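PDB 6A2A: sesquisabinene B synthase 2 from Santalum album, which probably converts farnesyl diphosphate into sesquisabinene B, with magnesium or manganese ions as cofactor. Local coordinates for residues L203-S208 with A224-D229; T87-G92 with L213-R218; D229-E232 with D236-L239; K161-L166 with S189-I194. All coordinates share one frame; numbering follows the deposited sequence.

Contact 1: L203-S208 with A224-D229; sequences LAKKVS and ARWFID
K206 and F227 bring the two helix backbones nearest, at 9.0 Å from CA to CA, yet the gap is bridged by W226 together with K205, the indole reaching across to K205 and K206. W226 holds CG anti to its backbone N (chi1 -178°), and this swings the six-membered part of the ring away from helix 220-232 and against the backbone of helix 201-212. There CH2, at the rim of the ring, abuts K206 CA at 4.1 Å, with K206 lying at the edge and close to the ring plane. The next rim atom, CZ2, lies 3.9 Å from K205 CE, and the two side chains run past each other in opposite directions. The helices follow one another in a mostly helical N-terminal region of the kind found in plant terpene synthases, and each lysine has its polar partner beyond the first one: K205 NZ is hydrogen-bonded to T230 OG1 near the end of helix 220-232, and K206 NZ makes a salt bridge with E234 just past that helix. H209, one turn further along helix 201-212, stacks on the W226 ring, while R90 of helix 78-90 also touches it. Beyond the indole, R225 NH1 donates to D229 OD1 at 3.0 Å, a nearly straight bond that lies in the guanidinium plane but meets the carboxylate from above its own plane. The other carboxylate oxygen, D229 OD2, is 6.0 Å from K205 NZ, a separation at which opposite charges may still attract weakly, though the two are not a bonded pair.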
loop_
_atom_site.group_PDB
_atom_site.type_symbol
_atom_site.label_atom_id
_atom_site.label_comp_id
_atom_site.label_asym_id
_atom_site.label_seq_id
_atom_site.Cartn_x
_atom_site.Cartn_y
_atom_site.Cartn_z
ATOM N N LEU A 203 2.321 41.897 -19.649
ATOM C CA LEU A 203 3.731 42.104 -19.528
ATOM C C LEU A 203 4.084 42.448 -18.082
ATOM O O LEU A 203 5.138 41.966 -17.564
ATOM C CB LEU A 203 4.170 43.177 -20.537
ATOM C CG LEU A 203 5.638 43.180 -20.959
ATOM C CD1 LEU A 203 6.185 41.784 -21.236
ATOM C CD2 LEU A 203 5.836 44.084 -22.166
ATOM N N ALA A 204 3.292 43.265 -17.395
ATOM C CA ALA A 204 3.548 43.590 -15.976
ATOM C C ALA A 204 3.660 42.322 -15.128
ATOM O O ALA A 204 4.532 42.227 -14.233
ATOM C CB ALA A 204 2.453 44.445 -15.373
ATOM N N LYS A 205 2.731 41.420 -15.366
ATOM C CA LYS A 205 2.678 40.173 -14.617
ATOM C C LYS A 205 3.936 39.362 -14.914
ATOM O O LYS A 205 4.596 38.855 -13.984
ATOM C CB LYS A 205 1.492 39.298 -14.999
ATOM C CG LYS A 205 0.120 39.719 -14.509
ATOM C CD LYS A 205 -0.948 38.627 -14.746
ATOM C CE LYS A 205 -0.571 37.319 -14.071
ATOM N NZ LYS A 205 -1.598 36.246 -14.209
ATOM N N LYS A 206 4.225 39.198 -16.180
ATOM C CA LYS A 206 5.360 38.354 -16.598
ATOM C C LYS A 206 6.671 38.926 -16.083
ATOM O O LYS A 206 7.568 38.129 -15.693
ATOM C CB LYS A 206 5.459 38.218 -18.116
ATOM C CG LYS A 206 4.398 37.302 -18.682
ATOM C CD LYS A 206 4.789 36.642 -19.966
ATOM C CE LYS A 206 4.892 37.610 -21.105
ATOM N NZ LYS A 206 5.154 36.905 -22.384
ATOM N N VAL A 207 6.805 40.263 -16.015
ATOM C CA VAL A 207 8.089 40.844 -15.583
ATOM C C VAL A 207 8.313 40.602 -14.088
ATOM O O VAL A 207 9.408 40.246 -13.653
ATOM C CB VAL A 207 8.188 42.337 -15.929
ATOM C CG1 VAL A 207 9.256 43.035 -15.126
ATOM C CG2 VAL A 207 8.408 42.508 -17.404
ATOM N N SER A 208 7.266 40.829 -13.311
ATOM C CA SER A 208 7.291 40.657 -11.888
ATOM C C SER A 208 7.633 39.197 -11.539
ATOM O O SER A 208 8.453 38.923 -10.620
ATOM C CB SER A 208 5.953 41.101 -11.359
ATOM O OG SER A 208 5.901 40.922 -9.988
ATOM N N ALA A 224 3.199 25.828 -15.254
ATOM C CA ALA A 224 2.120 25.555 -16.218
ATOM C C ALA A 224 0.798 26.132 -15.688
ATOM O O ALA A 224 0.030 26.765 -16.453
ATOM C CB ALA A 224 1.997 24.101 -16.515
ATOM N N ARG A 225 0.528 25.909 -14.422
ATOM C CA ARG A 225 -0.743 26.396 -13.889
ATOM C C ARG A 225 -0.798 27.926 -13.852
ATOM O O ARG A 225 -1.882 28.504 -14.090
ATOM C CB ARG A 225 -0.989 25.897 -12.466
ATOM C CG ARG A 225 -2.366 26.270 -11.932
ATOM C CD ARG A 225 -3.480 25.623 -12.718
ATOM N NE ARG A 225 -4.786 26.211 -12.320
ATOM C CZ ARG A 225 -5.326 27.322 -12.828
ATOM N NH1 ARG A 225 -4.650 28.054 -13.696
ATOM N NH2 ARG A 225 -6.572 27.672 -12.500
ATOM N N TRP A 226 0.296 28.581 -13.494
ATOM C CA TRP A 226 0.360 30.033 -13.492
ATOM C C TRP A 226 0.195 30.545 -14.934
ATOM O O TRP A 226 -0.560 31.511 -15.192
ATOM C CB TRP A 226 1.685 30.519 -12.925
ATOM C CG TRP A 226 1.812 32.002 -12.853
ATOM C CD1 TRP A 226 1.337 32.813 -11.858
ATOM C CD2 TRP A 226 2.378 32.871 -13.850
ATOM N NE1 TRP A 226 1.641 34.118 -12.135
ATOM C CE2 TRP A 226 2.284 34.178 -13.348
ATOM C CE3 TRP A 226 3.001 32.669 -15.085
ATOM C CZ2 TRP A 226 2.764 35.278 -14.061
ATOM C CZ3 TRP A 226 3.482 33.762 -15.787
ATOM C CH2 TRP A 226 3.370 35.036 -15.273
ATOM N N PHE A 227 0.945 29.942 -15.856
ATOM C CA PHE A 227 0.980 30.463 -17.233
ATOM C C PHE A 227 -0.347 30.187 -17.965
ATOM O O PHE A 227 -0.651 30.936 -18.919
ATOM C CB PHE A 227 2.179 29.895 -17.980
ATOM C CG PHE A 227 2.342 30.509 -19.333
ATOM C CD1 PHE A 227 2.686 31.837 -19.456
ATOM C CD2 PHE A 227 2.003 29.795 -20.462
ATOM C CE1 PHE A 227 2.727 32.422 -20.720
ATOM C CE2 PHE A 227 2.117 30.355 -21.717
ATOM C CZ PHE A 227 2.466 31.676 -21.835
ATOM N N ILE A 228 -1.091 29.165 -17.615
ATOM C CA ILE A 228 -2.412 28.955 -18.243
ATOM C C ILE A 228 -3.271 30.225 -18.048
ATOM O O ILE A 228 -3.898 30.701 -18.989
ATOM C CB ILE A 228 -3.093 27.690 -17.713
ATOM C CG1 ILE A 228 -2.514 26.443 -18.376
ATOM C CG2 ILE A 228 -4.601 27.755 -17.894
ATOM C CD1 ILE A 228 -2.871 25.182 -17.650
ATOM N N ASP A 229 -3.276 30.767 -16.835
ATOM C CA ASP A 229 -3.980 32.017 -16.557
ATOM C C ASP A 229 -3.394 33.214 -17.253
ATOM O O ASP A 229 -4.133 34.035 -17.793
ATOM C CB ASP A 229 -4.036 32.289 -15.064
ATOM C CG ASP A 229 -4.922 31.339 -14.340
ATOM O OD1 ASP A 229 -5.650 30.567 -14.956
ATOM O OD2 ASP A 229 -4.797 31.335 -13.139
#

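Contact 2: T87-G92 with L213-R218; sequences TVRRLG and LPLHWR
L215 lodges between the side chains of R89 and R90, where the end of helix 78-90 faces the connection between helices 201-212 and 220-232 in this helical bundle. That helix closes in a Schellman motif: G92 has positive phi, and its N returns to R89 O. Across the contact, residues 215-217 form a short 3-10 segment. Seen from L215 outward, CB points to the helix, and CG, anti to the backbone N (chi1 180°), comes to 4.0 Å from R89 NH2. The chain then forks. CD2 sits over the centre of the R89 guanidinium, 4.0 Å from NH1, whereas CD1 lies over one face of the R90 guanidinium, toward its rim, 3.8 Å from NE. Both charged groups therefore offer a flat surface to an apolar side chain and keep their N-H bonds for other partners: R89 NH1 forms a salt bridge with E133, and R90 NE one with E223. Replacing L215 with an alanine would probably take the methyl packing off one face of each guanidinium and open a gap between them, giving both groups more freedom to tilt. Water carries the polar side of the contact. One molecule joins R89 NH2 to H216 ND1, and a second, accepting from the same NH2, donates to R218 O at 2.7 Å and to L215 O at 2.6 Å.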
loop_
_atom_site.group_PDB
_atom_site.type_symbol
_atom_site.label_atom_id
_atom_site.label_comp_id
_atom_site.label_asym_id
_atom_site.label_seq_id
_atom_site.Cartn_x
_atom_site.Cartn_y
_atom_site.Cartn_z
ATOM N N THR A 87 5.572 28.854 -25.830
ATOM C CA THR A 87 4.231 28.784 -25.205
ATOM C C THR A 87 3.829 27.354 -24.861
ATOM O O THR A 87 3.336 27.076 -23.757
ATOM C CB THR A 87 3.185 29.416 -26.166
ATOM O OG1 THR A 87 3.623 30.744 -26.386
ATOM C CG2 THR A 87 1.799 29.429 -25.592
ATOM N N VAL A 88 4.072 26.429 -25.762
ATOM C CA VAL A 88 3.751 25.027 -25.522
ATOM C C VAL A 88 4.509 24.529 -24.275
ATOM O O VAL A 88 3.972 23.881 -23.435
ATOM C CB VAL A 88 4.134 24.134 -26.749
ATOM C CG1 VAL A 88 4.019 22.664 -26.449
ATOM C CG2 VAL A 88 3.284 24.439 -27.945
ATOM N N ARG A 89 5.768 24.864 -24.209
ATOM C CA ARG A 89 6.617 24.457 -23.090
ATOM C C ARG A 89 6.122 25.041 -21.792
ATOM O O ARG A 89 5.991 24.401 -20.802
ATOM C CB ARG A 89 8.029 24.947 -23.337
ATOM C CG ARG A 89 8.990 24.782 -22.179
ATOM C CD ARG A 89 9.034 25.992 -21.296
ATOM N NE ARG A 89 9.927 25.874 -20.160
ATOM C CZ ARG A 89 11.195 26.206 -20.168
ATOM N NH1 ARG A 89 11.753 26.670 -21.251
ATOM N NH2 ARG A 89 11.905 26.093 -19.081
ATOM N N ARG A 90 5.781 26.308 -21.874
ATOM C CA ARG A 90 5.378 27.079 -20.729
ATOM C C ARG A 90 4.011 26.697 -20.159
ATOM O O ARG A 90 3.764 26.784 -19.012
ATOM C CB ARG A 90 5.557 28.545 -21.018
ATOM C CG ARG A 90 5.636 29.336 -19.788
ATOM C CD ARG A 90 6.166 30.711 -19.991
ATOM N NE ARG A 90 6.230 31.368 -18.716
ATOM C CZ ARG A 90 6.828 32.524 -18.525
ATOM N NH1 ARG A 90 7.374 33.130 -19.542
ATOM N NH2 ARG A 90 6.893 33.054 -17.326
ATOM N N LEU A 91 3.182 26.133 -21.018
ATOM C CA LEU A 91 1.920 25.589 -20.653
ATOM C C LEU A 91 2.045 24.165 -20.035
ATOM O O LEU A 91 1.062 23.593 -19.690
ATOM C CB LEU A 91 1.008 25.524 -21.881
ATOM C CG LEU A 91 0.463 26.856 -22.347
ATOM C CD1 LEU A 91 -0.174 26.736 -23.705
ATOM C CD2 LEU A 91 -0.469 27.484 -21.333
ATOM N N GLY A 92 3.253 23.613 -19.975
ATOM C CA GLY A 92 3.534 22.329 -19.411
ATOM C C GLY A 92 3.265 21.174 -20.346
ATOM O O GLY A 92 3.070 20.082 -19.919
ATOM N N LEU A 213 11.713 34.845 -10.040
ATOM C CA LEU A 213 12.519 33.686 -10.505
ATOM C C LEU A 213 12.488 33.653 -12.028
ATOM O O LEU A 213 11.403 33.678 -12.623
ATOM C CB LEU A 213 11.975 32.352 -9.989
ATOM C CG LEU A 213 12.236 32.015 -8.522
ATOM C CD1 LEU A 213 11.463 30.769 -8.141
ATOM C CD2 LEU A 213 13.708 31.845 -8.218
ATOM N N PRO A 214 13.651 33.543 -12.676
ATOM C CA PRO A 214 13.628 33.331 -14.117
ATOM C C PRO A 214 12.948 32.023 -14.523
ATOM O O PRO A 214 12.887 31.065 -13.738
ATOM C CB PRO A 214 15.097 33.361 -14.553
ATOM C CG PRO A 214 15.852 33.119 -13.291
ATOM C CD PRO A 214 15.008 33.593 -12.130
ATOM N N LEU A 215 12.411 31.935 -15.747
ATOM C CA LEU A 215 11.753 30.798 -16.213
ATOM C C LEU A 215 12.632 29.539 -16.060
ATOM O O LEU A 215 12.126 28.461 -15.739
ATOM C CB LEU A 215 11.364 31.006 -17.688
ATOM C CG LEU A 215 10.646 29.857 -18.356
ATOM C CD1 LEU A 215 9.368 29.539 -17.646
ATOM C CD2 LEU A 215 10.336 30.152 -19.827
ATOM N N HIS A 216 13.913 29.711 -16.323
ATOM C CA HIS A 216 14.860 28.600 -16.319
ATOM C C HIS A 216 14.929 27.983 -14.913
ATOM O O HIS A 216 15.306 26.819 -14.803
ATOM C CB HIS A 216 16.244 29.105 -16.744
ATOM C CG HIS A 216 17.239 28.021 -17.007
ATOM N ND1 HIS A 216 16.988 26.996 -17.882
ATOM C CD2 HIS A 216 18.524 27.873 -16.594
ATOM C CE1 HIS A 216 18.081 26.222 -17.975
ATOM N NE2 HIS A 216 19.042 26.758 -17.250
ATOM N N TRP A 217 14.661 28.766 -13.873
ATOM C CA TRP A 217 14.787 28.312 -12.454
ATOM C C TRP A 217 13.432 27.829 -11.884
ATOM O O TRP A 217 13.373 27.401 -10.733
ATOM C CB TRP A 217 15.376 29.452 -11.629
ATOM C CG TRP A 217 16.826 29.721 -11.897
ATOM C CD1 TRP A 217 17.608 29.162 -12.868
ATOM C CD2 TRP A 217 17.652 30.632 -11.180
ATOM N NE1 TRP A 217 18.869 29.688 -12.818
ATOM C CE2 TRP A 217 18.943 30.544 -11.750
ATOM C CE3 TRP A 217 17.464 31.463 -10.085
ATOM C CZ2 TRP A 217 19.984 31.299 -11.268
ATOM C CZ3 TRP A 217 18.513 32.176 -9.586
ATOM C CH2 TRP A 217 19.750 32.148 -10.210
ATOM N N ARG A 218 12.355 27.861 -12.642
ATOM C CA ARG A 218 11.039 27.484 -12.143
ATOM C C ARG A 218 10.731 26.036 -12.491
ATOM O O ARG A 218 11.240 25.477 -13.483
ATOM C CB ARG A 218 9.969 28.458 -12.691
ATOM C CG ARG A 218 10.060 29.846 -12.086
ATOM C CD ARG A 218 9.021 30.853 -12.664
ATOM N NE ARG A 218 8.983 32.069 -11.904
ATOM C CZ ARG A 218 8.289 32.238 -10.769
ATOM N NH1 ARG A 218 7.658 31.214 -10.209
ATOM N NH2 ARG A 218 8.293 33.412 -10.183
HETATM O O HOH W 1 14.761 26.737 -19.686
HETATM O O HOH W 2 11.665 25.889 -16.141
#

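Contact 3: D229-E232 with D236-L239; sequences DTYE and DVNL
Y231 and V237 bury the most surface here, and they meet face to methyl: V237 CG2 stands over one face of the phenol ring, 4.1 Å from its centroid and 22° off the ring normal, a CH-pi contact. The valine's first torsion accounts for this, since chi1 of 50° puts CG2 anti to the backbone N and lets it lie on the ring, while CG1 is left in the crowded position between N and carbonyl carbon. Its CB also sits 3.5 Å from Y231 O, so the side chain nestles under the last turn of helix 220-232. A glutamate occupies the next position on that turn; E232 directs its side chain the other way, to a salt bridge with K246, and adds chiefly the approach of its carbonyl oxygen to V237 CG1. At the far end of the ring, Y231 OH accepts a hydrogen bond from N238 N (2.9 Å, 169°). The asparagine side chain runs alongside the tyrosine, its amide nearly parallel to the ring. A water in the ring plane also meets the hydroxyl, 2.5 Å from Y231 OH, and donates to D236 O. The setting is the loop joining two consecutive helices, where N238 is the N-cap of helix 239-270. T87 of helix 78-90 touches the tyrosine as well. The backbone N of N238 is held by the phenol and its OD1 by L241 N, which is consistent with the start of helix 239-270 being held against the end of helix 220-232.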
loop_
_atom_site.group_PDB
_atom_site.type_symbol
_atom_site.label_atom_id
_atom_site.label_comp_id
_atom_site.label_asym_id
_atom_site.label_seq_id
_atom_site.Cartn_x
_atom_site.Cartn_y
_atom_site.Cartn_z
ATOM N N ASP A 229 -3.276 30.767 -16.835
ATOM C CA ASP A 229 -3.980 32.017 -16.557
ATOM C C ASP A 229 -3.394 33.214 -17.253
ATOM O O ASP A 229 -4.133 34.035 -17.793
ATOM C CB ASP A 229 -4.036 32.289 -15.064
ATOM C CG ASP A 229 -4.922 31.339 -14.340
ATOM O OD1 ASP A 229 -5.650 30.567 -14.956
ATOM O OD2 ASP A 229 -4.797 31.335 -13.139
ATOM N N THR A 230 -2.066 33.344 -17.258
ATOM C CA THR A 230 -1.412 34.466 -17.904
ATOM C C THR A 230 -1.662 34.416 -19.414
ATOM O O THR A 230 -1.971 35.466 -20.029
ATOM C CB THR A 230 0.083 34.469 -17.559
ATOM O OG1 THR A 230 0.217 34.714 -16.153
ATOM C CG2 THR A 230 0.863 35.522 -18.320
ATOM N N TYR A 231 -1.513 33.226 -20.007
ATOM C CA TYR A 231 -1.633 33.069 -21.462
ATOM C C TYR A 231 -3.023 33.498 -21.968
ATOM O O TYR A 231 -3.151 34.031 -23.095
ATOM C CB TYR A 231 -1.446 31.610 -21.861
ATOM C CG TYR A 231 -1.434 31.354 -23.339
ATOM C CD1 TYR A 231 -0.673 32.118 -24.195
ATOM C CD2 TYR A 231 -2.192 30.335 -23.867
ATOM C CE1 TYR A 231 -0.647 31.857 -25.552
ATOM C CE2 TYR A 231 -2.178 30.058 -25.221
ATOM C CZ TYR A 231 -1.426 30.839 -26.068
ATOM O OH TYR A 231 -1.428 30.556 -27.404
ATOM N N GLU A 232 -4.035 33.179 -21.195
ATOM C CA GLU A 232 -5.446 33.440 -21.554
ATOM C C GLU A 232 -5.643 34.941 -21.747
ATOM O O GLU A 232 -6.333 35.325 -22.699
ATOM C CB GLU A 232 -6.399 32.843 -20.527
ATOM C CG GLU A 232 -7.862 33.064 -20.893
ATOM C CD GLU A 232 -8.880 32.223 -20.148
ATOM O OE1 GLU A 232 -8.485 31.425 -19.320
ATOM O OE2 GLU A 232 -10.091 32.391 -20.392
ATOM N N ASP A 236 -1.921 37.461 -28.144
ATOM C CA ASP A 236 -1.729 36.414 -29.174
ATOM C C ASP A 236 -2.191 35.008 -28.779
ATOM O O ASP A 236 -1.630 34.018 -29.242
ATOM C CB ASP A 236 -0.252 36.325 -29.572
ATOM C CG ASP A 236 0.644 35.853 -28.419
ATOM O OD1 ASP A 236 0.180 35.101 -27.509
ATOM O OD2 ASP A 236 1.814 36.279 -28.420
ATOM N N VAL A 237 -3.238 34.903 -27.985
ATOM C CA VAL A 237 -3.647 33.583 -27.481
ATOM C C VAL A 237 -4.278 32.762 -28.609
ATOM O O VAL A 237 -5.125 33.257 -29.369
ATOM C CB VAL A 237 -4.612 33.706 -26.283
ATOM C CG1 VAL A 237 -5.767 34.662 -26.554
ATOM C CG2 VAL A 237 -5.142 32.343 -25.860
ATOM N N ASN A 238 -3.856 31.506 -28.702
ATOM C CA ASN A 238 -4.464 30.477 -29.529
ATOM C C ASN A 238 -5.427 29.680 -28.656
ATOM O O ASN A 238 -4.977 28.935 -27.741
ATOM C CB ASN A 238 -3.410 29.555 -30.155
ATOM C CG ASN A 238 -3.952 28.502 -31.103
ATOM O OD1 ASN A 238 -4.788 27.671 -30.741
ATOM N ND2 ASN A 238 -3.444 28.493 -32.326
ATOM N N LEU A 239 -6.731 29.774 -28.964
ATOM C CA LEU A 239 -7.758 29.179 -28.084
ATOM C C LEU A 239 -7.691 27.652 -28.118
ATOM O O LEU A 239 -8.074 27.039 -27.164
ATOM C CB LEU A 239 -9.167 29.649 -28.472
ATOM C CG LEU A 239 -9.469 31.114 -28.181
ATOM C CD1 LEU A 239 -10.829 31.499 -28.753
ATOM C CD2 LEU A 239 -9.431 31.401 -26.688
HETATM O O HOH W 3 -0.061 31.908 -28.995
#

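Contact 4: K161-L166 with S189-I194; sequences KGLLSL and SKLKSI
L163, L191 and the CB of K190 form the tight centre of this helix-to-helix packing. L191 CD2 is pressed to 3.7 Å from L163 CB, and L163 passes its CD1 obliquely to K190 CB, at 3.6 Å. The other methyl of L191 reaches the backbone of helix 160-170, CD1 lying 4.0 Å from L164 CA, so the forked end straddles two successive residues. Chi1 of -66° sets its CG anti to the carbonyl carbon and sends both methyls across. Away from this centre the fit slackens: L164 CD1 and L191 CD1 are 4.4 Å apart. The looser, partly exposed side is the K190 chain beyond CB, which bends at chi2 (-39°) and carries NZ off to a hydrogen bond with N154 OD1. With an alanine in place of L191, both methyl contacts would go, and a gap is likely to open against L163 and L164. The two helices, 160-170 and 178-192, are consecutive and run in roughly opposite directions in the N-terminal region. Helix 201-212 packs on both, L203, K206 and A210 touching L164 while L211 touches L191, and helix 121-133 lies against S165 and L166.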
loop_
_atom_site.group_PDB
_atom_site.type_symbol
_atom_site.label_atom_id
_atom_site.label_comp_id
_atom_site.label_asym_id
_atom_site.label_seq_id
_atom_site.Cartn_x
_atom_site.Cartn_y
_atom_site.Cartn_z
ATOM N N LYS A 161 9.562 44.063 -23.735
ATOM C CA LYS A 161 9.494 42.692 -24.152
ATOM C C LYS A 161 10.913 42.207 -24.456
ATOM O O LYS A 161 11.299 41.079 -24.077
ATOM C CB LYS A 161 8.593 42.569 -25.380
ATOM C CG LYS A 161 8.407 41.195 -25.979
ATOM C CD LYS A 161 7.725 41.261 -27.320
ATOM C CE LYS A 161 7.461 39.905 -27.919
ATOM N NZ LYS A 161 6.606 39.089 -27.026
ATOM N N GLY A 162 11.674 43.039 -25.145
ATOM C CA GLY A 162 13.119 42.776 -25.452
ATOM C C GLY A 162 13.952 42.538 -24.197
ATOM O O GLY A 162 14.703 41.537 -24.107
ATOM N N LEU A 163 13.839 43.432 -23.243
ATOM C CA LEU A 163 14.558 43.328 -22.007
ATOM C C LEU A 163 14.206 42.012 -21.315
ATOM O O LEU A 163 15.106 41.377 -20.792
ATOM C CB LEU A 163 14.264 44.476 -21.049
ATOM C CG LEU A 163 14.816 45.851 -21.409
ATOM C CD1 LEU A 163 14.332 46.858 -20.382
ATOM C CD2 LEU A 163 16.340 45.860 -21.468
ATOM N N LEU A 164 12.925 41.676 -21.222
ATOM C CA LEU A 164 12.503 40.441 -20.506
ATOM C C LEU A 164 13.067 39.236 -21.250
ATOM O O LEU A 164 13.533 38.275 -20.615
ATOM C CB LEU A 164 10.974 40.342 -20.456
ATOM C CG LEU A 164 10.394 39.075 -19.815
ATOM C CD1 LEU A 164 10.862 38.972 -18.365
ATOM C CD2 LEU A 164 8.880 39.067 -19.854
ATOM N N SER A 165 13.045 39.253 -22.578
ATOM C CA SER A 165 13.577 38.063 -23.275
ATOM C C SER A 165 15.097 37.939 -23.054
ATOM O O SER A 165 15.631 36.800 -22.828
ATOM C CB SER A 165 13.225 38.128 -24.732
ATOM O OG SER A 165 11.842 37.927 -24.926
ATOM N N LEU A 166 15.809 39.032 -22.998
ATOM C CA LEU A 166 17.249 39.005 -22.739
ATOM C C LEU A 166 17.535 38.458 -21.336
ATOM O O LEU A 166 18.430 37.625 -21.131
ATOM C CB LEU A 166 17.800 40.421 -22.849
ATOM C CG LEU A 166 19.287 40.613 -22.572
ATOM C CD1 LEU A 166 20.108 39.828 -23.574
ATOM C CD2 LEU A 166 19.654 42.068 -22.619
ATOM N N SER A 189 18.428 45.210 -13.830
ATOM C CA SER A 189 18.398 46.569 -13.345
ATOM C C SER A 189 17.304 47.359 -14.072
ATOM O O SER A 189 16.506 48.066 -13.446
ATOM C CB SER A 189 19.760 47.248 -13.526
ATOM O OG SER A 189 19.634 48.632 -13.186
ATOM N N LYS A 190 17.304 47.268 -15.380
ATOM C CA LYS A 190 16.304 48.011 -16.210
ATOM C C LYS A 190 14.888 47.533 -15.907
ATOM O O LYS A 190 13.956 48.380 -15.763
ATOM C CB LYS A 190 16.563 47.839 -17.707
ATOM C CG LYS A 190 17.813 48.517 -18.232
ATOM C CD LYS A 190 18.047 49.849 -17.602
ATOM C CE LYS A 190 19.218 50.603 -18.158
ATOM N NZ LYS A 190 19.460 51.824 -17.350
ATOM N N LEU A 191 14.689 46.224 -15.776
ATOM C CA LEU A 191 13.313 45.739 -15.465
ATOM C C LEU A 191 12.923 46.172 -14.053
ATOM O O LEU A 191 11.741 46.571 -13.821
ATOM C CB LEU A 191 13.215 44.216 -15.629
ATOM C CG LEU A 191 13.377 43.674 -17.041
ATOM C CD1 LEU A 191 13.523 42.159 -16.999
ATOM C CD2 LEU A 191 12.218 44.062 -17.962
ATOM N N LYS A 192 13.844 46.096 -13.091
ATOM C CA LYS A 192 13.517 46.507 -11.741
ATOM C C LYS A 192 13.096 47.971 -11.713
ATOM O O LYS A 192 12.204 48.296 -10.907
ATOM C CB LYS A 192 14.666 46.321 -10.749
ATOM C CG LYS A 192 14.830 44.922 -10.205
ATOM C CD LYS A 192 15.777 44.884 -9.032
ATOM C CE LYS A 192 16.288 43.499 -8.688
ATOM N NZ LYS A 192 15.261 42.445 -8.875
ATOM N N SER A 193 13.649 48.819 -12.581
ATOM C CA SER A 193 13.293 50.268 -12.595
ATOM C C SER A 193 11.858 50.464 -13.094
ATOM O O SER A 193 11.474 51.623 -13.358
ATOM C CB SER A 193 14.208 51.063 -13.472
ATOM O OG SER A 193 15.516 51.058 -12.949
ATOM N N ILE A 194 11.111 49.364 -13.286
ATOM C CA ILE A 194 9.700 49.440 -13.747
ATOM C C ILE A 194 8.810 48.361 -13.116
ATOM O O ILE A 194 7.638 48.361 -13.360
ATOM C CB ILE A 194 9.645 49.405 -15.273
ATOM C CG1 ILE A 194 10.079 48.043 -15.831
ATOM C CG2 ILE A 194 10.461 50.522 -15.880
ATOM C CD1 ILE A 194 9.965 47.901 -17.329
#

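In the fold
All four contacts lie in the N-terminal helical part of the chain and away from the metal-binding residues. Contact 2 opens first and spans farthest, and contact 4 is nested inside the loop it closes, their centres about 17 Å apart. Contact 1 begins after contact 4 has closed and alternates with contact 2 along the chain; contact 3 then follows on from the helix where contact 1 ends, sharing D229. The centres of contacts 2 and 3 each lie about 10 Å from that of contact 1, and that of contact 4 about 15 Å; all three touch it, whereas contacts 3 and 4 are about 22 Å apart. Helices 78-90, 201-212 and 220-232 thus knit sequence-distant segments into one bundle.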